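Local coordinates for unknown protein (Galdieria sulphuraria, PDB 2NYI), which is of unknown function but is built from tandem ACT domains, a fold that in many relatives binds amino acids to regulate enzymes, at residues K117-I121 / R144-P148; D21-L26 / A64-L69; G100-I106 / E165-D169. All coordinates share one frame; numbering follows the deposited sequence.

Contact 1: K117-I121 / R144-P148; sequences KGANI and RVAFP
Gly118 and Ala119 bring the chain out of helix 106-116 and up against Ala146 and Phe147, where the beta hairpin of strands 120-130 and 137-148 begins. Gly118, with its positive phi, is the C-prime residue of the Schellman motif that ends the helix, and it turns the backbone toward the sheet. Ala119 comes next and meets the neighbouring strand twice. Its CA points a hydrogen at the carbonyl of Ala146, with CA to Ala146 O 3.3 Å, and its methyl CB lies 3.8 Å from Phe147 CD2, oblique to the ring. The ring itself runs away from segment 117-121: chi1 of 58° sets Phe147 CG between its own backbone N and carbonyl carbon, and from there the ring stacks with Tyr94 and reaches Val155 of helix 152-166. Asn120 forms the hydrogen-bonded antiparallel pair with Ala146. Its N donates to Ala146 O at 2.9 Å, and its O accepts from Ala146 N at 2.8 Å; each donor lies in the plane of the carbonyl it meets. Both oxygens also receive a CA-H...O contact, so each is gripped by a strong and a weak donor. The Asn120 side chain turns to the same face as Ala146, where its ND2 makes a weak hydrogen bond to Asp14 of the second subunit. Arg144 sends its guanidinium away from segment 117-121 to salt bridges with Glu93 and Glu95. Ile121 ends the segment in a non-hydrogen-bonded pair with Val145, both side chains on the face covered by helix 106-116, where Leu114 touches them. Ile121 and Val145 touch only lightly, CG1 of Ile121 standing 4.2 Å from CG1 of Val145.

Contact 2: D21-L26 / A64-L69; sequences DFSWAL and ALESAL
Phe22 holds CG trans to the backbone N (chi1 -180°), which sets its ring beside the Leu65 methyls, while Leu65 keeps CG beside its own N (chi1 -68°) and reaches back with both methyls. This is where the two helices of an ACT domain, with its beta-alpha-beta-beta-alpha-beta fold, pack side by side on one face of the sheet; the axes of the short segments 21-26 and 64-68 approach to 9.0 Å, their N-to-C directions 139° apart. Leu65 CD2 sits over the Phe22 ring in an off-centre CH-pi contact, 4.1 Å from the centroid, while Leu65 CD1 comes obliquely to within 3.5 Å of Phe22 CE1. Leu69 CD1 arrives at the ring edge, near its plane. The ring also touches Val8, Val10, Met47 and Val49 of the sheet, so an alanine in place of Phe22 would probably open a gap between sheet and helices and leave the Leu65 methyls without their aromatic partner. Farther from the sheet, Ala25 points between Ala64 and Ala68. Asp21 packs CB on Leu69 CD2 while its OD2 pairs with Arg15. The methyls of Ala25 and Ala68 touch directly, Ala25 CB to Ala68 CB at 3.6 Å.

Contact 3: G100-I106 / E165-D169; sequences GPDSEGI and EFGVD
Phe166 packs its ring on Ser103, Gly105 and Ile106, in the turn that leads from strand 91-99 into helix 106-116. Chain order and strand order repeat those of the ACT domain nearer the N terminus, so this is the strand-to-helix turn of the second ACT fold; in many ACT domains the equivalent turn takes part in ligand binding, though nothing here establishes that role. Ser103 OG stands at the edge of the ring, near its plane, 3.5 Å from Phe166 CD1. Phe166 CE1 comes equally close to Gly105 C, and Ile106 CA lies over one face, offset toward the rim. The ring reaches this spot because chi1 of -73° places Phe166 CG beside its backbone N. A side chain on Gly105 would run into the ring, so the closeness depends on a bare backbone there. Next to the ring, Val168 puts CG1 3.9 Å from Gly100 CA and also meets Ile106 CG2, while Pro101 CD abuts Gly167 O at 3.3 Å.

Gly167, with positive phi, turns the chain out of helix 152-166, and Asp169 then shares a backbone hydrogen bond with Glu99. On the other segment, backbone hydrogen bonds of Gly100 with Phe139 and Asp102 with Thr137 hold the turn to strand 137-148. No direct hydrogen bond crosses the contact, but one water does the tying: it donates to Pro101 O and to Phe166 O, each at 2.8 Å, and accepts from Ser103 OG at 2.9 Å.

In the fold
From the N terminus, contact 2 comes first: it closes the loop from helix 18-28 through the hairpin 32-41/44-53 to helix 59-68, joining the helices of the first half before strand 73-78 ends its sheet. The chain then passes to the second half. Contact 3 opens at the turn after strand 91-99 and closes only at 165-169, where helix 152-166 gives way to the last strand. Nested inside that span, contact 1 pairs the start of strand 120-130 with the end of strand 137-148. Contacts 1 and 3 therefore organise one fold, their centres about 21 Å apart, while contact 2 lies on the opposite side of the chain's centre. All three reach the second subunit.

Contact 1: K117-I121 / R144-P148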
loop_
_atom_site.group_PDB
_atom_site.type_symbol
_atom_site.label_atom_id
_atom_site.label_comp_id
_atom_site.label_asym_id
_atom_site.label_seq_id
_atom_site.Cartn_x
_atom_site.Cartn_y
_atom_site.Cartn_z
ATOM N N LYS A 117 8.700 -3.931 21.126
ATOM C CA LYS A 117 9.862 -4.776 20.807
ATOM C C LYS A 117 10.728 -4.212 19.675
ATOM O O LYS A 117 11.680 -4.862 19.224
ATOM C CB LYS A 117 9.413 -6.203 20.482
ATOM C CG LYS A 117 8.639 -6.889 21.611
ATOM C CD LYS A 117 9.563 -7.348 22.738
ATOM C CE LYS A 117 8.818 -7.455 24.049
ATOM N NZ LYS A 117 7.609 -8.317 23.948
ATOM N N GLY A 118 10.401 -3.000 19.227
ATOM C CA GLY A 118 11.149 -2.308 18.181
ATOM C C GLY A 118 11.033 -2.888 16.773
ATOM O O GLY A 118 11.919 -2.675 15.925
ATOM N N ALA A 119 9.952 -3.621 16.525
ATOM C CA ALA A 119 9.669 -4.198 15.216
ATOM C C ALA A 119 9.179 -3.105 14.281
ATOM O O ALA A 119 8.362 -2.250 14.686
ATOM C CB ALA A 119 8.626 -5.323 15.334
ATOM N N ASN A 120 9.684 -3.094 13.049
ATOM C CA ASN A 120 9.140 -2.197 12.036
ATOM C C ASN A 120 8.158 -2.947 11.151
ATOM O O ASN A 120 8.371 -4.100 10.818
ATOM C CB ASN A 120 10.226 -1.563 11.171
ATOM C CG ASN A 120 9.699 -0.427 10.327
ATOM O OD1 ASN A 120 9.258 0.605 10.848
ATOM N ND2 ASN A 120 9.738 -0.605 9.009
ATOM N N ILE A 121 7.070 -2.280 10.803
ATOM C CA ILE A 121 6.069 -2.878 9.937
ATOM C C ILE A 121 6.390 -2.496 8.492
ATOM O O ILE A 121 6.506 -1.307 8.162
ATOM C CB ILE A 121 4.638 -2.433 10.345
ATOM C CG1 ILE A 121 4.356 -2.792 11.819
ATOM C CG2 ILE A 121 3.601 -3.095 9.426
ATOM C CD1 ILE A 121 3.000 -2.292 12.336
ATOM N N ARG A 144 3.843 -7.918 7.143
ATOM C CA ARG A 144 5.260 -8.268 7.163
ATOM C C ARG A 144 5.955 -7.308 8.116
ATOM O O ARG A 144 5.824 -6.075 7.992
ATOM C CB ARG A 144 5.853 -8.172 5.765
ATOM C CG ARG A 144 7.230 -8.806 5.601
ATOM C CD ARG A 144 7.607 -8.650 4.138
ATOM N NE ARG A 144 8.844 -9.314 3.753
ATOM C CZ ARG A 144 8.909 -10.408 2.996
ATOM N NH1 ARG A 144 7.800 -10.993 2.556
ATOM N NH2 ARG A 144 10.092 -10.923 2.687
ATOM N N VAL A 145 6.675 -7.873 9.083
ATOM C CA VAL A 145 7.362 -7.085 10.109
ATOM C C VAL A 145 8.834 -7.476 10.164
ATOM O O VAL A 145 9.204 -8.556 9.713
ATOM C CB VAL A 145 6.708 -7.272 11.530
ATOM C CG1 VAL A 145 5.223 -6.892 11.499
ATOM C CG2 VAL A 145 6.912 -8.722 12.077
ATOM N N ALA A 146 9.670 -6.586 10.696
ATOM C CA ALA A 146 11.102 -6.836 10.769
ATOM C C ALA A 146 11.618 -6.498 12.155
ATOM O O ALA A 146 11.328 -5.426 12.700
ATOM C CB ALA A 146 11.852 -6.019 9.718
ATOM N N PHE A 147 12.407 -7.418 12.702
ATOM C CA PHE A 147 13.071 -7.197 13.976
ATOM C C PHE A 147 14.248 -8.149 14.138
ATOM O O PHE A 147 14.339 -9.169 13.428
ATOM C CB PHE A 147 12.077 -7.323 15.146
ATOM C CG PHE A 147 11.374 -8.655 15.216
ATOM C CD1 PHE A 147 12.014 -9.764 15.768
ATOM C CD2 PHE A 147 10.067 -8.797 14.741
ATOM C CE1 PHE A 147 11.381 -10.990 15.841
ATOM C CE2 PHE A 147 9.420 -10.021 14.798
ATOM C CZ PHE A 147 10.062 -11.122 15.367
ATOM N N PRO A 148 15.182 -7.816 15.063
ATOM C CA PRO A 148 16.317 -8.721 15.309
ATOM C C PRO A 148 15.855 -10.102 15.738
ATOM O O PRO A 148 15.080 -10.233 16.699
ATOM C CB PRO A 148 17.075 -8.043 16.460
ATOM C CG PRO A 148 16.745 -6.566 16.305
ATOM C CD PRO A 148 15.279 -6.574 15.850
#

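Contact 2: D21-L26 / A64-L69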
loop_
_atom_site.group_PDB
_atom_site.type_symbol
_atom_site.label_atom_id
_atom_site.label_comp_id
_atom_site.label_asym_id
_atom_site.label_seq_id
_atom_site.Cartn_x
_atom_site.Cartn_y
_atom_site.Cartn_z
ATOM N N ASP A 21 -1.282 8.197 -15.442
ATOM C CA ASP A 21 -0.899 9.617 -15.554
ATOM C C ASP A 21 0.469 9.845 -14.945
ATOM O O ASP A 21 1.306 10.551 -15.515
ATOM C CB ASP A 21 -1.951 10.520 -14.902
ATOM C CG ASP A 21 -3.248 10.583 -15.700
ATOM O OD1 ASP A 21 -3.279 10.147 -16.871
ATOM O OD2 ASP A 21 -4.249 11.066 -15.143
ATOM N N PHE A 22 0.685 9.226 -13.781
ATOM C CA PHE A 22 1.973 9.250 -13.065
ATOM C C PHE A 22 3.113 8.714 -13.952
ATOM O O PHE A 22 4.165 9.361 -14.121
ATOM C CB PHE A 22 1.835 8.397 -11.785
ATOM C CG PHE A 22 3.080 8.341 -10.949
ATOM C CD1 PHE A 22 3.246 9.197 -9.868
ATOM C CD2 PHE A 22 4.080 7.410 -11.231
ATOM C CE1 PHE A 22 4.409 9.124 -9.078
ATOM C CE2 PHE A 22 5.241 7.342 -10.451
ATOM C CZ PHE A 22 5.397 8.211 -9.382
ATOM N N SER A 23 2.874 7.536 -14.529
ATOM C CA SER A 23 3.868 6.812 -15.333
ATOM C C SER A 23 4.160 7.554 -16.628
ATOM O O SER A 23 5.317 7.637 -17.068
ATOM C CB SER A 23 3.332 5.413 -15.653
ATOM O OG SER A 23 3.162 4.696 -14.442
ATOM N N TRP A 24 3.109 8.089 -17.243
ATOM C CA TRP A 24 3.276 8.896 -18.445
ATOM C C TRP A 24 4.186 10.097 -18.152
ATOM O O TRP A 24 5.108 10.404 -18.927
ATOM C CB TRP A 24 1.917 9.345 -18.991
ATOM C CG TRP A 24 2.076 10.068 -20.272
ATOM C CD1 TRP A 24 2.043 9.531 -21.526
ATOM C CD2 TRP A 24 2.372 11.467 -20.435
ATOM N NE1 TRP A 24 2.271 10.519 -22.466
ATOM C CE2 TRP A 24 2.469 11.712 -21.824
ATOM C CE3 TRP A 24 2.546 12.536 -19.545
ATOM C CZ2 TRP A 24 2.745 12.983 -22.344
ATOM C CZ3 TRP A 24 2.818 13.809 -20.067
ATOM C CH2 TRP A 24 2.913 14.013 -21.453
ATOM N N ALA A 25 3.941 10.762 -17.022
ATOM C CA ALA A 25 4.692 11.970 -16.665
ATOM C C ALA A 25 6.177 11.691 -16.491
ATOM O O ALA A 25 7.014 12.460 -16.964
ATOM C CB ALA A 25 4.111 12.610 -15.392
ATOM N N LEU A 26 6.501 10.599 -15.803
ATOM C CA LEU A 26 7.892 10.186 -15.577
ATOM C C LEU A 26 8.568 9.784 -16.884
ATOM O O LEU A 26 9.723 10.133 -17.117
ATOM C CB LEU A 26 7.961 9.009 -14.599
ATOM C CG LEU A 26 7.527 9.276 -13.159
ATOM C CD1 LEU A 26 8.000 8.107 -12.261
ATOM C CD2 LEU A 26 8.081 10.587 -12.664
ATOM N N ALA A 64 6.653 17.818 -12.902
ATOM C CA ALA A 64 6.025 16.965 -13.919
ATOM C C ALA A 64 4.783 16.279 -13.349
ATOM O O ALA A 64 3.736 16.186 -14.014
ATOM C CB ALA A 64 7.018 15.916 -14.427
ATOM N N LEU A 65 4.910 15.815 -12.103
ATOM C CA LEU A 65 3.824 15.093 -11.425
ATOM C C LEU A 65 2.690 16.027 -11.013
ATOM O O LEU A 65 1.515 15.669 -11.144
ATOM C CB LEU A 65 4.377 14.320 -10.223
ATOM C CG LEU A 65 5.294 13.133 -10.571
ATOM C CD1 LEU A 65 5.687 12.426 -9.260
ATOM C CD2 LEU A 65 4.657 12.132 -11.574
ATOM N N GLU A 66 3.018 17.224 -10.521
ATOM C CA GLU A 66 1.989 18.201 -10.210
ATOM C C GLU A 66 1.158 18.575 -11.446
ATOM O O GLU A 66 -0.061 18.767 -11.331
ATOM C CB GLU A 66 2.588 19.443 -9.559
ATOM C CG GLU A 66 3.101 19.233 -8.137
ATOM C CD GLU A 66 3.545 20.543 -7.485
ATOM O OE1 GLU A 66 3.146 21.621 -7.975
ATOM O OE2 GLU A 66 4.280 20.509 -6.482
ATOM N N SER A 67 1.798 18.638 -12.620
ATOM C CA SER A 67 1.092 18.925 -13.882
ATOM C C SER A 67 0.172 17.772 -14.292
ATOM O O SER A 67 -0.966 18.009 -14.713
ATOM C CB SER A 67 2.086 19.240 -15.020
ATOM O OG SER A 67 1.410 19.399 -16.274
ATOM N N ALA A 68 0.667 16.540 -14.155
ATOM C CA ALA A 68 -0.050 15.323 -14.561
ATOM C C ALA A 68 -1.185 14.951 -13.597
ATOM O O ALA A 68 -2.175 14.341 -14.009
ATOM C CB ALA A 68 0.921 14.144 -14.683
ATOM N N LEU A 69 -1.025 15.336 -12.332
ATOM C CA LEU A 69 -1.921 14.917 -11.231
ATOM C C LEU A 69 -2.362 16.129 -10.416
ATOM O O LEU A 69 -2.084 16.223 -9.214
ATOM C CB LEU A 69 -1.216 13.893 -10.319
ATOM C CG LEU A 69 -0.805 12.562 -10.960
ATOM C CD1 LEU A 69 0.010 11.720 -9.975
ATOM C CD2 LEU A 69 -2.013 11.797 -11.479
#

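Contact 3: G100-I106 / E165-D169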
loop_
_atom_site.group_PDB
_atom_site.type_symbol
_atom_site.label_atom_id
_atom_site.label_comp_id
_atom_site.label_asym_id
_atom_site.label_seq_id
_atom_site.Cartn_x
_atom_site.Cartn_y
_atom_site.Cartn_z
ATOM N N GLY A 100 -9.618 -13.497 14.179
ATOM C CA GLY A 100 -10.586 -13.831 15.220
ATOM C C GLY A 100 -11.747 -12.853 15.225
ATOM O O GLY A 100 -11.902 -12.088 14.282
ATOM N N PRO A 101 -12.558 -12.855 16.307
ATOM C CA PRO A 101 -13.660 -11.890 16.391
ATOM C C PRO A 101 -13.082 -10.479 16.355
ATOM O O PRO A 101 -12.036 -10.237 16.957
ATOM C CB PRO A 101 -14.258 -12.150 17.780
ATOM C CG PRO A 101 -13.792 -13.504 18.167
ATOM C CD PRO A 101 -12.467 -13.709 17.500
ATOM N N ASP A 102 -13.743 -9.578 15.638
ATOM C CA ASP A 102 -13.372 -8.167 15.663
ATOM C C ASP A 102 -13.724 -7.540 17.016
ATOM O O ASP A 102 -14.695 -7.936 17.666
ATOM C CB ASP A 102 -14.034 -7.402 14.530
ATOM C CG ASP A 102 -13.507 -5.980 14.399
ATOM O OD1 ASP A 102 -12.279 -5.776 14.507
ATOM O OD2 ASP A 102 -14.315 -5.066 14.180
ATOM N N SER A 103 -12.906 -6.583 17.432
ATOM C CA SER A 103 -13.090 -5.828 18.657
ATOM C C SER A 103 -12.360 -4.491 18.527
ATOM O O SER A 103 -11.488 -4.333 17.663
ATOM C CB SER A 103 -12.570 -6.622 19.859
ATOM O OG SER A 103 -11.160 -6.719 19.855
ATOM N N GLU A 104 -12.730 -3.527 19.372
ATOM C CA GLU A 104 -12.132 -2.187 19.347
ATOM C C GLU A 104 -10.605 -2.220 19.550
ATOM O O GLU A 104 -9.887 -1.392 18.987
ATOM C CB GLU A 104 -12.795 -1.292 20.416
ATOM C CG GLU A 104 -12.447 0.213 20.358
ATOM C CD GLU A 104 -13.037 1.026 21.530
ATOM O OE1 GLU A 104 -14.149 0.687 22.002
ATOM O OE2 GLU A 104 -12.398 2.016 21.976
ATOM N N GLY A 105 -10.117 -3.190 20.325
ATOM C CA GLY A 105 -8.717 -3.177 20.768
ATOM C C GLY A 105 -7.660 -4.043 20.086
ATOM O O GLY A 105 -6.484 -3.928 20.426
ATOM N N ILE A 106 -8.052 -4.912 19.151
ATOM C CA ILE A 106 -7.093 -5.859 18.540
ATOM C C ILE A 106 -5.898 -5.164 17.886
ATOM O O ILE A 106 -4.745 -5.442 18.218
ATOM C CB ILE A 106 -7.708 -6.755 17.443
ATOM C CG1 ILE A 106 -9.084 -7.261 17.815
ATOM C CG2 ILE A 106 -6.770 -7.923 17.132
ATOM C CD1 ILE A 106 -9.842 -7.761 16.615
ATOM N N GLU A 165 -6.125 -12.488 25.637
ATOM C CA GLU A 165 -6.948 -11.344 26.020
ATOM C C GLU A 165 -8.038 -11.018 25.005
ATOM O O GLU A 165 -9.144 -10.611 25.381
ATOM C CB GLU A 165 -6.090 -10.103 26.289
ATOM C CG GLU A 165 -6.890 -8.972 26.932
ATOM C CD GLU A 165 -6.111 -7.684 27.092
ATOM O OE1 GLU A 165 -4.870 -7.744 27.245
ATOM O OE2 GLU A 165 -6.752 -6.608 27.082
ATOM N N PHE A 166 -7.729 -11.206 23.721
ATOM C CA PHE A 166 -8.631 -10.803 22.643
ATOM C C PHE A 166 -9.325 -11.951 21.906
ATOM O O PHE A 166 -10.171 -11.697 21.051
ATOM C CB PHE A 166 -7.896 -9.869 21.664
ATOM C CG PHE A 166 -7.658 -8.506 22.237
ATOM C CD1 PHE A 166 -8.626 -7.518 22.121
ATOM C CD2 PHE A 166 -6.503 -8.234 22.962
ATOM C CE1 PHE A 166 -8.437 -6.259 22.680
ATOM C CE2 PHE A 166 -6.310 -6.972 23.533
ATOM C CZ PHE A 166 -7.281 -5.987 23.391
ATOM N N GLY A 167 -8.973 -13.193 22.241
ATOM C CA GLY A 167 -9.558 -14.380 21.602
ATOM C C GLY A 167 -9.236 -14.519 20.119
ATOM O O GLY A 167 -10.084 -14.959 19.333
ATOM N N VAL A 168 -8.016 -14.132 19.738
ATOM C CA VAL A 168 -7.541 -14.250 18.348
ATOM C C VAL A 168 -6.494 -15.363 18.161
ATOM O O VAL A 168 -5.871 -15.815 19.134
ATOM C CB VAL A 168 -7.009 -12.902 17.789
ATOM C CG1 VAL A 168 -8.163 -11.895 17.620
ATOM C CG2 VAL A 168 -5.883 -12.336 18.661
ATOM N N ASP A 169 -6.342 -15.845 16.926
ATOM C CA ASP A 169 -5.228 -16.735 16.588
ATOM C C ASP A 169 -4.189 -15.920 15.847
ATOM O O ASP A 169 -4.522 -15.228 14.876
ATOM C CB ASP A 169 -5.665 -17.892 15.714
ATOM C CG ASP A 169 -6.456 -18.939 16.490
ATOM O OD1 ASP A 169 -5.868 -19.621 17.356
ATOM O OD2 ASP A 169 -7.664 -19.077 16.225
HETATM O O HOH W 1 -10.783 -9.501 19.343
#